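Local structure of ribosomal RNA processing protein 6 (Trypanosoma brucei brucei, 4NLC) at residues T172-Q177 / Q255-L260; S49-Q54 / I166-D171; H183-A188 / V195-K200; T109-I114 / D120-C125. The protein probably degrades and trims RNA from its 3' end as an exoribonuclease associated with the nuclear exosome, the present chain being its catalytic core. The protein carries 1 engineered substitution. All blocks are in the same frame, centred on the assembly; numbering follows the deposited sequence.

Contact 1: residues T172-Q177 / Q255-L260; sequences TSIALQ and QESRLL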
loop_
_atom_site.group_PDB
_atom_site.type_symbol
_atom_site.label_atom_id
_atom_site.label_comp_id
_atom_site.label_asym_id
_atom_site.label_seq_id
_atom_site.Cartn_x
_atom_site.Cartn_y
_atom_site.Cartn_z
ATOM N N THR A 172 7.980 10.289 9.705
ATOM C CA THR A 172 8.610 10.120 11.019
ATOM C C THR A 172 9.647 8.966 11.043
ATOM O O THR A 172 10.546 8.971 11.891
ATOM C CB THR A 172 7.559 10.002 12.144
ATOM O OG1 THR A 172 6.544 9.091 11.755
ATOM C CG2 THR A 172 6.936 11.331 12.492
ATOM N N SER A 173 9.542 8.012 10.106
ATOM C CA SER A 173 10.505 6.932 10.015
ATOM C C SER A 173 11.812 7.497 9.409
ATOM O O SER A 173 12.892 7.172 9.897
ATOM C CB SER A 173 9.940 5.775 9.195
ATOM O OG SER A 173 10.908 4.752 9.045
ATOM N N ILE A 174 11.706 8.402 8.412
ATOM C CA ILE A 174 12.875 9.063 7.807
ATOM C C ILE A 174 13.573 9.918 8.878
ATOM O O ILE A 174 14.800 9.899 8.945
ATOM C CB ILE A 174 12.540 9.843 6.497
ATOM C CG1 ILE A 174 12.074 8.870 5.370
ATOM C CG2 ILE A 174 13.739 10.701 6.027
ATOM C CD1 ILE A 174 11.658 9.566 4.064
ATOM N N ALA A 175 12.795 10.607 9.752
ATOM C CA ALA A 175 13.342 11.392 10.876
ATOM C C ALA A 175 14.211 10.494 11.772
ATOM O O ALA A 175 15.354 10.824 12.040
ATOM C CB ALA A 175 12.207 12.001 11.696
ATOM N N LEU A 176 13.687 9.321 12.166
ATOM C CA LEU A 176 14.411 8.368 13.032
ATOM C C LEU A 176 15.683 7.818 12.359
ATOM O O LEU A 176 16.734 7.801 13.000
ATOM C CB LEU A 176 13.462 7.270 13.539
ATOM C CG LEU A 176 12.506 7.702 14.687
ATOM C CD1 LEU A 176 11.347 6.731 14.866
ATOM C CD2 LEU A 176 13.235 7.800 16.026
ATOM N N GLN A 177 15.619 7.478 11.038
ATOM C CA GLN A 177 16.792 7.024 10.271
ATOM C C GLN A 177 17.896 8.114 10.286
ATOM O O GLN A 177 19.074 7.805 10.499
ATOM C CB GLN A 177 16.393 6.744 8.811
ATOM C CG GLN A 177 15.604 5.461 8.598
ATOM C CD GLN A 177 15.256 5.320 7.136
ATOM O OE1 GLN A 177 14.287 5.897 6.647
ATOM N NE2 GLN A 177 16.107 4.654 6.381
ATOM N N GLN A 255 12.927 17.560 3.459
ATOM C CA GLN A 255 13.443 17.433 2.083
ATOM C C GLN A 255 13.430 16.003 1.594
ATOM O O GLN A 255 12.984 15.740 0.479
ATOM C CB GLN A 255 14.835 18.085 1.929
ATOM C CG GLN A 255 14.720 19.617 1.896
ATOM C CD GLN A 255 15.978 20.390 2.230
ATOM O OE1 GLN A 255 16.940 19.885 2.822
ATOM N NE2 GLN A 255 15.960 21.668 1.913
ATOM N N GLU A 256 13.887 15.075 2.446
ATOM C CA GLU A 256 13.887 13.646 2.154
ATOM C C GLU A 256 12.460 13.114 2.002
ATOM O O GLU A 256 12.217 12.339 1.082
ATOM C CB GLU A 256 14.699 12.883 3.212
ATOM C CG GLU A 256 16.180 13.224 3.151
ATOM C CD GLU A 256 16.945 12.566 2.020
ATOM O OE1 GLU A 256 17.031 13.168 0.925
ATOM O OE2 GLU A 256 17.475 11.453 2.235
ATOM N N SER A 257 11.522 13.544 2.892
ATOM C CA SER A 257 10.093 13.189 2.857
ATOM C C SER A 257 9.428 13.695 1.553
ATOM O O SER A 257 8.626 12.977 0.975
ATOM C CB SER A 257 9.360 13.765 4.065
ATOM O OG SER A 257 9.995 13.410 5.284
ATOM N N ARG A 258 9.814 14.895 1.067
ATOM C CA ARG A 258 9.326 15.485 -0.187
ATOM C C ARG A 258 9.757 14.607 -1.380
ATOM O O ARG A 258 8.947 14.321 -2.251
ATOM C CB ARG A 258 9.842 16.929 -0.333
ATOM C CG ARG A 258 9.668 17.556 -1.720
ATOM C CD ARG A 258 9.647 19.073 -1.666
ATOM N NE ARG A 258 10.957 19.630 -1.344
ATOM C CZ ARG A 258 11.172 20.574 -0.434
ATOM N NH1 ARG A 258 10.155 21.115 0.228
ATOM N NH2 ARG A 258 12.404 21.004 -0.198
ATOM N N LEU A 259 11.012 14.143 -1.385
ATOM C CA LEU A 259 11.536 13.232 -2.394
ATOM C C LEU A 259 10.730 11.940 -2.437
ATOM O O LEU A 259 10.462 11.429 -3.528
ATOM C CB LEU A 259 13.032 12.957 -2.162
ATOM C CG LEU A 259 13.953 14.178 -2.393
ATOM C CD1 LEU A 259 15.365 13.886 -1.983
ATOM C CD2 LEU A 259 13.941 14.617 -3.832
ATOM N N LEU A 260 10.288 11.449 -1.261
ATOM C CA LEU A 260 9.435 10.255 -1.151
ATOM C C LEU A 260 8.024 10.525 -1.717
ATOM O O LEU A 260 7.444 9.642 -2.351
ATOM C CB LEU A 260 9.353 9.760 0.302
ATOM C CG LEU A 260 8.763 8.366 0.508
ATOM C CD1 LEU A 260 9.648 7.295 -0.107
ATOM C CD2 LEU A 260 8.552 8.083 1.962
#
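Ile174 carries the apolar contact between the two helices almost alone, its two branches reaching different residues of 255-260. The gamma-branch CG2 lies 3.7 Å from Glu256 CB, the two side chains crossing at about a right angle. The longer branch, with CG1 anti to the carbonyl carbon (chi1 -65°) and an extended chi2, carries CD1 to within 4.0 Å of Leu260 CD2. The same methyl comes 4.1 Å from Ser257 CA, where a small residue allows a close approach. A beta-branched side chain suits this place, since one residue can fill the ground before two successive turns of the facing helix. The short segments run at 134° to each other with their axes 9.7 Å apart, and they join helix 172-178, which follows the edge strand 169-171 of the exonuclease domain's RNase H-like sheet, to the later helix 249-261.

No hydrogen bond spans the segments. Glu256 offers Ile174 only the foot of its side chain, because the bend at chi2 (-77°) turns the carboxylate away from helix 172-178. Ser257 OG finds its partners outside the contact: it is hydrogen-bonded to Val253 O, one turn back in its own helix, and to Asp171 N in the adjoining strand.

Contact 2: residues S49-Q54 / I166-D171; sequences SVPSEQ and IVNLFD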
loop_
_atom_site.group_PDB
_atom_site.type_symbol
_atom_site.label_atom_id
_atom_site.label_comp_id
_atom_site.label_asym_id
_atom_site.label_seq_id
_atom_site.Cartn_x
_atom_site.Cartn_y
_atom_site.Cartn_z
ATOM N N SER A 49 7.210 25.211 -0.381
ATOM C CA SER A 49 8.041 25.396 0.807
ATOM C C SER A 49 7.397 24.729 2.013
ATOM O O SER A 49 6.181 24.535 2.048
ATOM C CB SER A 49 8.195 26.883 1.123
ATOM O OG SER A 49 8.503 27.653 -0.025
ATOM N N VAL A 50 8.208 24.439 3.029
ATOM C CA VAL A 50 7.734 23.908 4.307
ATOM C C VAL A 50 7.124 25.135 5.059
ATOM O O VAL A 50 7.751 26.203 5.042
ATOM C CB VAL A 50 8.909 23.307 5.136
ATOM C CG1 VAL A 50 8.401 22.689 6.430
ATOM C CG2 VAL A 50 9.729 22.298 4.327
ATOM N N PRO A 51 5.929 25.027 5.704
ATOM C CA PRO A 51 5.395 26.188 6.453
ATOM C C PRO A 51 6.361 26.582 7.574
ATOM O O PRO A 51 6.718 25.745 8.397
ATOM C CB PRO A 51 4.039 25.686 6.987
ATOM C CG PRO A 51 3.727 24.435 6.200
ATOM C CD PRO A 51 5.051 23.844 5.838
ATOM N N SER A 52 6.830 27.845 7.567
ATOM C CA SER A 52 7.822 28.381 8.512
ATOM C C SER A 52 7.527 28.087 10.002
ATOM O O SER A 52 8.471 27.819 10.750
ATOM C CB SER A 52 8.041 29.875 8.282
ATOM O OG SER A 52 6.870 30.625 8.562
ATOM N N GLU A 53 6.233 28.066 10.416
ATOM C CA GLU A 53 5.835 27.741 11.797
ATOM C C GLU A 53 6.236 26.297 12.170
ATOM O O GLU A 53 6.510 26.015 13.332
ATOM C CB GLU A 53 4.324 27.937 12.005
ATOM C CG GLU A 53 3.871 29.386 12.113
ATOM C CD GLU A 53 4.291 30.149 13.357
ATOM O OE1 GLU A 53 3.937 29.713 14.478
ATOM O OE2 GLU A 53 4.932 31.215 13.205
ATOM N N GLN A 54 6.294 25.392 11.174
ATOM C CA GLN A 54 6.669 23.991 11.406
ATOM C C GLN A 54 8.163 23.821 11.688
ATOM O O GLN A 54 8.551 22.801 12.245
ATOM C CB GLN A 54 6.222 23.076 10.240
ATOM C CG GLN A 54 4.709 23.013 10.047
ATOM C CD GLN A 54 3.962 22.270 11.127
ATOM O OE1 GLN A 54 4.536 21.601 11.979
ATOM N NE2 GLN A 54 2.647 22.346 11.098
ATOM N N ILE A 166 0.534 13.797 -1.904
ATOM C CA ILE A 166 0.879 14.513 -0.684
ATOM C C ILE A 166 1.815 15.707 -0.906
ATOM O O ILE A 166 2.964 15.548 -1.299
ATOM C CB ILE A 166 1.429 13.538 0.395
ATOM C CG1 ILE A 166 0.625 12.220 0.429
ATOM C CG2 ILE A 166 1.392 14.205 1.767
ATOM C CD1 ILE A 166 1.486 10.948 0.815
ATOM N N VAL A 167 1.297 16.905 -0.635
ATOM C CA VAL A 167 2.034 18.154 -0.673
ATOM C C VAL A 167 2.377 18.407 0.811
ATOM O O VAL A 167 1.486 18.513 1.650
ATOM C CB VAL A 167 1.200 19.306 -1.311
ATOM C CG1 VAL A 167 1.890 20.657 -1.134
ATOM C CG2 VAL A 167 0.926 19.035 -2.793
ATOM N N ASN A 168 3.664 18.427 1.124
ATOM C CA ASN A 168 4.218 18.592 2.467
ATOM C C ASN A 168 3.996 17.365 3.357
ATOM O O ASN A 168 3.369 17.405 4.426
ATOM C CB ASN A 168 3.803 19.889 3.144
ATOM C CG ASN A 168 4.719 21.014 2.746
ATOM O OD1 ASN A 168 5.909 20.816 2.435
ATOM N ND2 ASN A 168 4.192 22.212 2.726
ATOM N N LEU A 169 4.592 16.276 2.892
ATOM C CA LEU A 169 4.662 15.039 3.606
ATOM C C LEU A 169 5.790 15.176 4.622
ATOM O O LEU A 169 6.831 15.783 4.330
ATOM C CB LEU A 169 5.014 13.877 2.621
ATOM C CG LEU A 169 5.392 12.502 3.248
ATOM C CD1 LEU A 169 4.196 11.844 3.881
ATOM C CD2 LEU A 169 6.000 11.569 2.211
ATOM N N PHE A 170 5.565 14.635 5.822
ATOM C CA PHE A 170 6.615 14.482 6.821
ATOM C C PHE A 170 6.589 13.011 7.235
ATOM O O PHE A 170 5.562 12.517 7.693
ATOM C CB PHE A 170 6.516 15.439 8.019
ATOM C CG PHE A 170 7.748 15.370 8.903
ATOM C CD1 PHE A 170 7.855 14.412 9.908
ATOM C CD2 PHE A 170 8.806 16.262 8.728
ATOM C CE1 PHE A 170 8.982 14.368 10.737
ATOM C CE2 PHE A 170 9.923 16.222 9.565
ATOM C CZ PHE A 170 10.013 15.260 10.549
ATOM N N ASP A 171 7.703 12.310 7.022
ATOM C CA ASP A 171 7.810 10.894 7.339
ATOM C C ASP A 171 8.638 10.720 8.617
ATOM O O ASP A 171 9.842 10.986 8.616
ATOM C CB ASP A 171 8.402 10.124 6.144
ATOM C CG ASP A 171 8.348 8.602 6.269
ATOM O OD1 ASP A 171 8.520 8.082 7.402
ATOM O OD2 ASP A 171 8.231 7.934 5.236
#
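A single hydrogen bond joins the loop at Ser49 to Asn168, which stands just ahead of strand 169-171. Asn168 ND2 donates to Ser49 O at 3.1 Å, and the N-H points almost straight at the oxygen (171°). The acceptor lies in the amide plane of Asn168, whereas the donor sits tilted by 29° from the carbonyl plane of Ser49. The same nitrogen is hydrogen-bonded to Pro142 O, so one amide ties two separate main-chain carbonyls to the approach of the edge strand.

Van der Waals contacts flank this bond. Pro51 presents its ring carbon CD to Asn168 ND2 at 3.6 Å, the two side chains coming from opposite directions. Val50 adds its CA, 4.0 Å from Asn168 OD1, while its side chain packs on Phe254 of helix 249-261. Proline suits the turn here: it has no N-H to satisfy, and its own carbonyl accepts from Gln54 N as the chain enters a 3-10 turn.

Asn168 has positive phi and psi, a left-handed conformation that asparagine tolerates better than most residues. With the amide nitrogen of this buried side chain bonded to two carbonyls, its rotation should be restricted, and a neutral amide does this without bringing charge to the margin of the exonuclease sheet.

Contact 3: residues H183-A188 / V195-K200; sequences HSLAFA and VKLNKK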
loop_
_atom_site.group_PDB
_atom_site.type_symbol
_atom_site.label_atom_id
_atom_site.label_comp_id
_atom_site.label_asym_id
_atom_site.label_seq_id
_atom_site.Cartn_x
_atom_site.Cartn_y
_atom_site.Cartn_z
ATOM N N HIS A 183 13.602 2.723 13.805
ATOM C CA HIS A 183 12.586 3.514 13.121
ATOM C C HIS A 183 11.262 2.821 12.813
ATOM O O HIS A 183 10.484 3.402 12.050
ATOM C CB HIS A 183 13.202 4.078 11.828
ATOM C CG HIS A 183 14.046 3.079 11.112
ATOM N ND1 HIS A 183 15.340 2.817 11.517
ATOM C CD2 HIS A 183 13.731 2.245 10.098
ATOM C CE1 HIS A 183 15.793 1.875 10.705
ATOM N NE2 HIS A 183 14.866 1.506 9.831
ATOM N N SER A 184 10.932 1.667 13.448
ATOM C CA SER A 184 9.594 1.090 13.247
ATOM C C SER A 184 8.548 1.916 14.018
ATOM O O SER A 184 8.909 2.693 14.920
ATOM C CB SER A 184 9.539 -0.371 13.677
ATOM O OG SER A 184 9.393 -0.504 15.081
ATOM N N LEU A 185 7.256 1.748 13.667
ATOM C CA LEU A 185 6.181 2.459 14.336
ATOM C C LEU A 185 6.076 2.050 15.806
ATOM O O LEU A 185 5.989 2.926 16.671
ATOM C CB LEU A 185 4.816 2.313 13.614
ATOM C CG LEU A 185 3.637 3.030 14.293
ATOM C CD1 LEU A 185 3.804 4.549 14.258
ATOM C CD2 LEU A 185 2.337 2.644 13.668
ATOM N N ALA A 186 6.098 0.727 16.073
ATOM C CA ALA A 186 6.049 0.177 17.424
ATOM C C ALA A 186 7.182 0.776 18.255
ATOM O O ALA A 186 6.924 1.180 19.381
ATOM C CB ALA A 186 6.170 -1.350 17.393
ATOM N N PHE A 187 8.425 0.870 17.694
ATOM C CA PHE A 187 9.543 1.481 18.413
ATOM C C PHE A 187 9.223 2.921 18.835
ATOM O O PHE A 187 9.370 3.225 20.011
ATOM C CB PHE A 187 10.868 1.446 17.613
ATOM C CG PHE A 187 11.896 2.365 18.230
ATOM C CD1 PHE A 187 12.553 2.013 19.409
ATOM C CD2 PHE A 187 12.163 3.612 17.673
ATOM C CE1 PHE A 187 13.480 2.879 19.999
ATOM C CE2 PHE A 187 13.093 4.480 18.266
ATOM C CZ PHE A 187 13.753 4.104 19.423
ATOM N N ALA A 188 8.809 3.795 17.879
ATOM C CA ALA A 188 8.515 5.220 18.116
ATOM C C ALA A 188 7.493 5.416 19.221
ATOM O O ALA A 188 7.705 6.223 20.127
ATOM C CB ALA A 188 8.012 5.882 16.824
ATOM N N VAL A 195 3.994 3.138 25.248
ATOM C CA VAL A 195 2.823 2.333 24.887
ATOM C C VAL A 195 3.310 1.194 23.952
ATOM O O VAL A 195 3.984 1.460 22.944
ATOM C CB VAL A 195 1.687 3.181 24.207
ATOM C CG1 VAL A 195 0.568 2.298 23.644
ATOM C CG2 VAL A 195 1.112 4.228 25.157
ATOM N N LYS A 196 2.934 -0.060 24.273
ATOM C CA LYS A 196 3.265 -1.196 23.420
ATOM C C LYS A 196 2.128 -1.440 22.448
ATOM O O LYS A 196 1.004 -1.719 22.864
ATOM C CB LYS A 196 3.612 -2.457 24.228
ATOM C CG LYS A 196 5.077 -2.497 24.608
ATOM C CD LYS A 196 5.826 -3.663 23.964
ATOM C CE LYS A 196 7.318 -3.449 24.054
ATOM N NZ LYS A 196 8.095 -4.564 23.458
ATOM N N LEU A 197 2.409 -1.273 21.152
ATOM C CA LEU A 197 1.427 -1.492 20.100
ATOM C C LEU A 197 1.152 -2.980 19.926
ATOM O O LEU A 197 2.050 -3.799 20.136
ATOM C CB LEU A 197 1.879 -0.864 18.778
ATOM C CG LEU A 197 1.869 0.672 18.670
ATOM C CD1 LEU A 197 2.118 1.109 17.232
ATOM C CD2 LEU A 197 0.557 1.271 19.160
ATOM N N ASN A 198 -0.096 -3.334 19.579
ATOM C CA ASN A 198 -0.475 -4.733 19.369
ATOM C C ASN A 198 0.062 -5.220 18.013
ATOM O O ASN A 198 -0.297 -4.671 16.980
ATOM C CB ASN A 198 -1.998 -4.918 19.485
ATOM C CG ASN A 198 -2.421 -6.311 19.911
ATOM O OD1 ASN A 198 -1.714 -7.313 19.697
ATOM N ND2 ASN A 198 -3.599 -6.410 20.513
ATOM N N LYS A 199 0.957 -6.217 18.037
ATOM C CA LYS A 199 1.627 -6.818 16.874
ATOM C C LYS A 199 0.650 -7.601 15.965
ATOM O O LYS A 199 0.709 -7.488 14.736
ATOM C CB LYS A 199 2.743 -7.760 17.387
ATOM C CG LYS A 199 3.664 -8.330 16.304
ATOM C CD LYS A 199 4.362 -9.603 16.774
ATOM C CE LYS A 199 5.137 -10.266 15.662
ATOM N NZ LYS A 199 5.688 -11.589 16.072
ATOM N N LYS A 200 -0.219 -8.412 16.599
ATOM C CA LYS A 200 -1.208 -9.347 16.051
ATOM C C LYS A 200 -1.956 -8.952 14.748
ATOM O O LYS A 200 -2.287 -9.854 13.972
ATOM C CB LYS A 200 -2.255 -9.650 17.134
ATOM C CG LYS A 200 -2.799 -11.069 17.083
ATOM C CD LYS A 200 -4.082 -11.220 17.891
ATOM C CE LYS A 200 -4.601 -12.637 17.840
ATOM N NZ LYS A 200 -5.871 -12.788 18.599
HETATM O O HOH W 1 4.846 0.015 20.711
#
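Leu197 drives one methyl, CD1, against the start of helix 185-193. That methyl lies 3.8 Å from Leu185 CG and 3.9 Å from Leu185 CD2, so it meets the fork of the leucine, and the side chains cross at about a right angle. It also comes 4.0 Å from Ala186 CA, where the short alanine side chain lets the loop come close to the helix backbone. Leu185 meets it because its CG stands anti to the backbone N (chi1 179°), which brings the branched end nearer to the loop than its CB direction alone would suggest.

Beside the leucines a single water joins the backbones. It donates to Ala186 O at 2.7 Å and to Val195 O at 2.8 Å, and accepts from Leu197 N at 2.8 Å. It thus holds the loop on both sides of Lys196 and ties it to a helix carbonyl, in place of a direct hydrogen bond between the segments.

Farther out, Ser184 sets the beginning of the helix: as N-cap its OG accepts from Phe187 N at 3.1 Å, a role for which a short hydroxyl side chain is well suited. Val189 of the same helix and Gln221 of helix 213-224 also touch Leu197, while Leu185 packs on His149 and Asp222. The whole is an N-capped helix followed by a loop that doubles back along it, within the exonuclease domain, before the chain leads on towards helix 213-224.

Contact 4: residues T109-I114 / D120-C125; sequences TCLMQI and DFIVDC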
loop_
_atom_site.group_PDB
_atom_site.type_symbol
_atom_site.label_atom_id
_atom_site.label_comp_id
_atom_site.label_asym_id
_atom_site.label_seq_id
_atom_site.Cartn_x
_atom_site.Cartn_y
_atom_site.Cartn_z
ATOM N N THR A 109 -6.037 -0.522 -1.208
ATOM C CA THR A 109 -6.156 0.059 0.122
ATOM C C THR A 109 -7.525 -0.282 0.717
ATOM O O THR A 109 -8.557 -0.090 0.067
ATOM C CB THR A 109 -5.904 1.556 0.069
ATOM O OG1 THR A 109 -4.688 1.765 -0.650
ATOM C CG2 THR A 109 -5.799 2.169 1.470
ATOM N N CYS A 110 -7.517 -0.733 1.967
ATOM C CA CYS A 110 -8.721 -1.118 2.706
ATOM C C CYS A 110 -9.263 -0.075 3.686
ATOM O O CYS A 110 -10.474 -0.009 3.910
ATOM C CB CYS A 110 -8.466 -2.428 3.427
ATOM S SG CYS A 110 -8.324 -3.832 2.312
ATOM N N LEU A 111 -8.364 0.677 4.313
ATOM C CA LEU A 111 -8.703 1.601 5.379
ATOM C C LEU A 111 -7.695 2.709 5.431
ATOM O O LEU A 111 -6.535 2.505 5.077
ATOM C CB LEU A 111 -8.615 0.807 6.686
ATOM C CG LEU A 111 -9.577 1.116 7.811
ATOM C CD1 LEU A 111 -11.033 0.825 7.411
ATOM C CD2 LEU A 111 -9.177 0.325 9.066
ATOM N N MET A 112 -8.150 3.893 5.853
ATOM C CA MET A 112 -7.292 5.062 6.030
ATOM C C MET A 112 -7.568 5.514 7.468
ATOM O O MET A 112 -8.721 5.591 7.881
ATOM C CB MET A 112 -7.632 6.187 5.024
ATOM C CG MET A 112 -6.831 7.469 5.243
ATOM S SD MET A 112 -7.257 8.808 4.095
ATOM C CE MET A 112 -6.310 8.333 2.693
ATOM N N GLN A 113 -6.518 5.799 8.219
ATOM C CA GLN A 113 -6.682 6.268 9.585
ATOM C C GLN A 113 -6.126 7.683 9.604
ATOM O O GLN A 113 -5.114 7.975 8.950
ATOM C CB GLN A 113 -5.934 5.354 10.591
ATOM C CG GLN A 113 -6.410 3.891 10.589
ATOM C CD GLN A 113 -5.462 3.009 9.842
ATOM O OE1 GLN A 113 -4.448 2.559 10.362
ATOM N NE2 GLN A 113 -5.739 2.779 8.595
ATOM N N ILE A 114 -6.817 8.569 10.310
ATOM C CA ILE A 114 -6.402 9.964 10.438
ATOM C C ILE A 114 -6.545 10.400 11.875
ATOM O O ILE A 114 -7.627 10.269 12.439
ATOM C CB ILE A 114 -7.178 10.942 9.485
ATOM C CG1 ILE A 114 -6.978 10.602 7.985
ATOM C CG2 ILE A 114 -6.752 12.401 9.734
ATOM C CD1 ILE A 114 -8.258 10.593 7.194
ATOM N N ASP A 120 -9.656 11.215 16.511
ATOM C CA ASP A 120 -9.250 10.190 15.571
ATOM C C ASP A 120 -10.380 9.870 14.597
ATOM O O ASP A 120 -11.548 10.001 14.947
ATOM C CB ASP A 120 -8.847 8.913 16.352
ATOM C CG ASP A 120 -7.682 9.082 17.314
ATOM O OD1 ASP A 120 -6.802 9.931 17.046
ATOM O OD2 ASP A 120 -7.638 8.356 18.318
ATOM N N PHE A 121 -10.024 9.409 13.388
ATOM C CA PHE A 121 -10.953 9.012 12.343
ATOM C C PHE A 121 -10.469 7.735 11.692
ATOM O O PHE A 121 -9.264 7.486 11.626
ATOM C CB PHE A 121 -11.082 10.102 11.275
ATOM C CG PHE A 121 -11.624 11.416 11.790
ATOM C CD1 PHE A 121 -13.000 11.630 11.887
ATOM C CD2 PHE A 121 -10.761 12.440 12.184
ATOM C CE1 PHE A 121 -13.504 12.849 12.354
ATOM C CE2 PHE A 121 -11.264 13.664 12.640
ATOM C CZ PHE A 121 -12.636 13.864 12.700
ATOM N N ILE A 122 -11.413 6.907 11.269
ATOM C CA ILE A 122 -11.156 5.675 10.514
ATOM C C ILE A 122 -12.038 5.768 9.304
ATOM O O ILE A 122 -13.247 5.911 9.456
ATOM C CB ILE A 122 -11.329 4.348 11.303
ATOM C CG1 ILE A 122 -10.217 4.190 12.351
ATOM C CG2 ILE A 122 -11.348 3.137 10.350
ATOM C CD1 ILE A 122 -10.507 3.120 13.427
ATOM N N VAL A 123 -11.414 5.787 8.111
ATOM C CA VAL A 123 -12.102 5.906 6.845
ATOM C C VAL A 123 -12.227 4.567 6.122
ATOM O O VAL A 123 -11.238 3.927 5.814
ATOM C CB VAL A 123 -11.508 7.023 5.927
ATOM C CG1 VAL A 123 -12.334 7.185 4.644
ATOM C CG2 VAL A 123 -11.460 8.344 6.682
ATOM N N ASP A 124 -13.465 4.203 5.771
ATOM C CA ASP A 124 -13.684 2.997 5.003
ATOM C C ASP A 124 -13.483 3.243 3.503
ATOM O O ASP A 124 -14.429 3.548 2.778
ATOM C CB ASP A 124 -15.032 2.345 5.339
ATOM C CG ASP A 124 -15.207 0.976 4.733
ATOM O OD1 ASP A 124 -14.500 0.665 3.740
ATOM O OD2 ASP A 124 -16.079 0.231 5.208
ATOM N N CYS A 125 -12.214 3.084 3.064
ATOM C CA CYS A 125 -11.647 3.139 1.698
ATOM C C CYS A 125 -12.339 2.241 0.734
ATOM O O CYS A 125 -12.066 2.362 -0.456
ATOM C CB CYS A 125 -10.177 2.743 1.732
ATOM S SG CYS A 125 -9.119 3.967 2.453
HETATM O O HOH W 2 -9.834 1.200 -2.098
#
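Asp120 opens the pairing with a CA-H...O contact to Ile114 O. Phe121 and Ile114 then form a hydrogen-bonded antiparallel pair: Phe121 N gives to Ile114 O at 2.7 Å, while Ile114 N gives to Phe121 O at 3.0 Å. Ile114 O also lies at the edge of the Phe121 ring, near its plane. Ile122 faces Gln113 in a non-hydrogen-bonded pair; its CG2, anti to the backbone N, meets Leu111 CG at 3.7 Å. Branched aliphatic residues suit these buried strands.

This is a beta hairpin within the mixed sheet of the RNase H-like exonuclease fold, with strand 108-115 running on against strand 92-100. There Cys110 and Leu111 both face Glu98 in a classic beta bulge.

Val123 exchanges two backbone bonds with Met112, and its N reaches Met112 O at 2.7 Å. Its CG2 touches Ile114 CD1, on the face that Leu83 of helix 77-87 covers. Asp124 centres an inverse gamma turn, its carboxylate salt-bridged to Arg209. Cys125 points back at the first strand, where its compact SG packs 3.7 Å from Met112 CB; a water bridges Cys125 O and Thr109 O.

Contact 4 is the buried core member, two neighbouring inner strands bound by a ladder of backbone hydrogen bonds with apolar side chains on both faces. Contacts 1 and 2 are partly buried and lie at the far margin of the same sheet; they touch through helix 249-261 and strand 169-171, and that strand runs directly into helix 172-178. Their chemistry differs, contact 1 being apolar and contact 2 resting on a side-chain amide. Contact 3 lies at the surface and is partly solvent-mediated; its His183 and Ala188 touch Leu176 of contact 1. Contact 4 touches none of the others.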